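Local coordinates for protein beta subunit of a putative Aromatic-ring-hydroxylating dioxygenase (Novosphingobium aromaticivorans DSM 12444, PDB 3EBY) that probably serves as the beta subunit of an aromatic-ring-hydroxylating dioxygenase, though its own activity is unproven, at residues Phe134-Gly138 with Gly139-Leu143. Sequence-based numbering, arbitrary orientation.
Sequences FDLSG and GTVRL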
loop_
_atom_site.group_PDB
_atom_site.type_symbol
_atom_site.label_atom_id
_atom_site.label_comp_id
_atom_site.label_asym_id
_atom_site.label_seq_id
_atom_site.Cartn_x
_atom_site.Cartn_y
_atom_site.Cartn_z
ATOM N N PHE A 134 -7.395 18.330 -7.100
ATOM C CA PHE A 134 -6.180 19.015 -6.688
ATOM C C PHE A 134 -5.979 20.331 -7.453
ATOM O O PHE A 134 -6.174 20.402 -8.673
ATOM C CB PHE A 134 -4.957 18.125 -6.940
ATOM C CG PHE A 134 -4.798 17.026 -5.963
ATOM C CD1 PHE A 134 -4.106 17.242 -4.774
ATOM C CD2 PHE A 134 -5.273 15.761 -6.238
ATOM C CE1 PHE A 134 -3.948 16.230 -3.854
ATOM C CE2 PHE A 134 -5.077 14.727 -5.319
ATOM C CZ PHE A 134 -4.415 14.987 -4.123
ATOM N N ASP A 135 -5.487 21.327 -6.737
ATOM C CA ASP A 135 -5.061 22.595 -7.310
ATOM C C ASP A 135 -3.516 22.581 -7.330
ATOM O O ASP A 135 -2.876 22.585 -6.267
ATOM C CB ASP A 135 -5.578 23.723 -6.425
ATOM C CG ASP A 135 -5.136 25.107 -6.891
ATOM O OD1 ASP A 135 -4.383 25.217 -7.891
ATOM O OD2 ASP A 135 -5.632 26.103 -6.297
ATOM N N LEU A 136 -2.938 22.469 -8.535
ATOM C CA LEU A 136 -1.480 22.405 -8.710
ATOM C C LEU A 136 -0.923 23.742 -9.210
ATOM O O LEU A 136 0.185 23.782 -9.748
ATOM C CB LEU A 136 -1.095 21.309 -9.728
ATOM C CG LEU A 136 -0.797 19.917 -9.183
ATOM C CD1 LEU A 136 -1.762 19.540 -8.102
ATOM C CD2 LEU A 136 -0.782 18.866 -10.322
ATOM N N SER A 137 -1.685 24.821 -9.029
ATOM C CA SER A 137 -1.254 26.153 -9.451
ATOM C C SER A 137 -0.233 26.706 -8.468
ATOM O O SER A 137 -0.120 26.225 -7.345
ATOM C CB SER A 137 -2.449 27.104 -9.513
ATOM O OG SER A 137 -2.844 27.492 -8.201
ATOM N N GLY A 138 0.510 27.717 -8.910
ATOM C CA GLY A 138 1.377 28.499 -8.024
ATOM C C GLY A 138 2.440 27.706 -7.291
ATOM O O GLY A 138 2.687 27.938 -6.101
ATOM N N GLY A 139 3.037 26.744 -7.990
ATOM C CA GLY A 139 4.125 25.948 -7.451
ATOM C C GLY A 139 3.791 25.186 -6.175
ATOM O O GLY A 139 4.680 24.892 -5.376
ATOM N N THR A 140 2.525 24.833 -5.983
ATOM C CA THR A 140 2.144 24.094 -4.781
ATOM C C THR A 140 1.094 22.992 -5.073
ATOM O O THR A 140 0.621 22.862 -6.207
ATOM C CB THR A 140 1.653 25.051 -3.681
ATOM O OG1 THR A 140 0.495 25.771 -4.130
ATOM C CG2 THR A 140 2.772 26.048 -3.305
ATOM N N VAL A 141 0.871 22.121 -4.095
ATOM C CA VAL A 141 -0.117 21.027 -4.231
ATOM C C VAL A 141 -1.071 21.052 -3.045
ATOM O O VAL A 141 -0.681 20.734 -1.940
ATOM C CB VAL A 141 0.589 19.628 -4.277
ATOM C CG1 VAL A 141 -0.413 18.537 -4.320
ATOM C CG2 VAL A 141 1.545 19.557 -5.484
ATOM N N ARG A 142 -2.333 21.396 -3.298
ATOM C CA ARG A 142 -3.332 21.482 -2.239
ATOM C C ARG A 142 -4.662 20.896 -2.744
ATOM O O ARG A 142 -4.971 20.989 -3.951
ATOM C CB ARG A 142 -3.529 22.948 -1.795
ATOM C CG ARG A 142 -2.305 23.585 -1.080
ATOM C CD ARG A 142 -2.704 24.824 -0.293
ATOM N NE ARG A 142 -3.152 25.868 -1.200
ATOM C CZ ARG A 142 -3.748 26.997 -0.846
ATOM N NH1 ARG A 142 -3.958 27.293 0.432
ATOM N NH2 ARG A 142 -4.150 27.836 -1.794
ATOM N N LEU A 143 -5.434 20.322 -1.817
ATOM C CA LEU A 143 -6.752 19.785 -2.121
ATOM C C LEU A 143 -7.789 20.904 -2.234
ATOM O O LEU A 143 -7.932 21.723 -1.330
ATOM C CB LEU A 143 -7.202 18.800 -1.048
ATOM C CG LEU A 143 -6.556 17.410 -1.047
ATOM C CD1 LEU A 143 -6.865 16.636 0.277
ATOM C CD2 LEU A 143 -6.998 16.620 -2.300
HETATM O O HOH W 1 -1.494 24.861 -5.476
HETATM O O HOH W 2 -3.429 26.609 -4.481
HETATM O O HOH W 3 2.091 25.287 -10.478
#
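Phe134 and Leu143 pair across the strands as an antiparallel non-hydrogen-bonded pair, side chains alongside one another, and illustrate how two strands of a hairpin pack side chains on the face turned to helix 8-28. Followed outward, Phe134 CB lies 4.1 Å from Arg142 O; with CG anti to the carbonyl carbon (chi1 -75°), the ring swings toward the partner strand. CD1 then meets Val141 CG1, and Leu143 CD2 sits over one face of the Phe134 ring in a CH-pi contact, 3.7 Å from its centroid and offset toward the rim, nearest CE1 and CZ. Val141 CG1 also touches Leu136 CD1, while Phe19 of helix 8-28 packs edge-to-face with the same ring. Replacing Phe134 by an alanine would remove the ring, and is likely to leave Leu143 CD2 without its aromatic face and a gap beside Val141 and Phe19.

Asp135 and Arg142, their side chains on the other face, form the hydrogen-bonded pair through two backbone bonds, Asp135 N to Arg142 O (2.9 Å) being almost straight. Asp135 OD1 accepts Ser137 N (3.0 Å) in an Asx turn and Ser137 OG (2.8 Å), besides Gln104 NE2: three donors on one oxygen, which should restrict the carboxylate's rotation. One water bridges Asp135 O, Ser137 O and Thr140 OG1. Gly138 and Gly139, both with positive phi, make the bend, closed by Thr140 N to Ser137 O: a type I' turn linking strands 122-135 and 142-150 in the curved sheet of this NTF2-like fold.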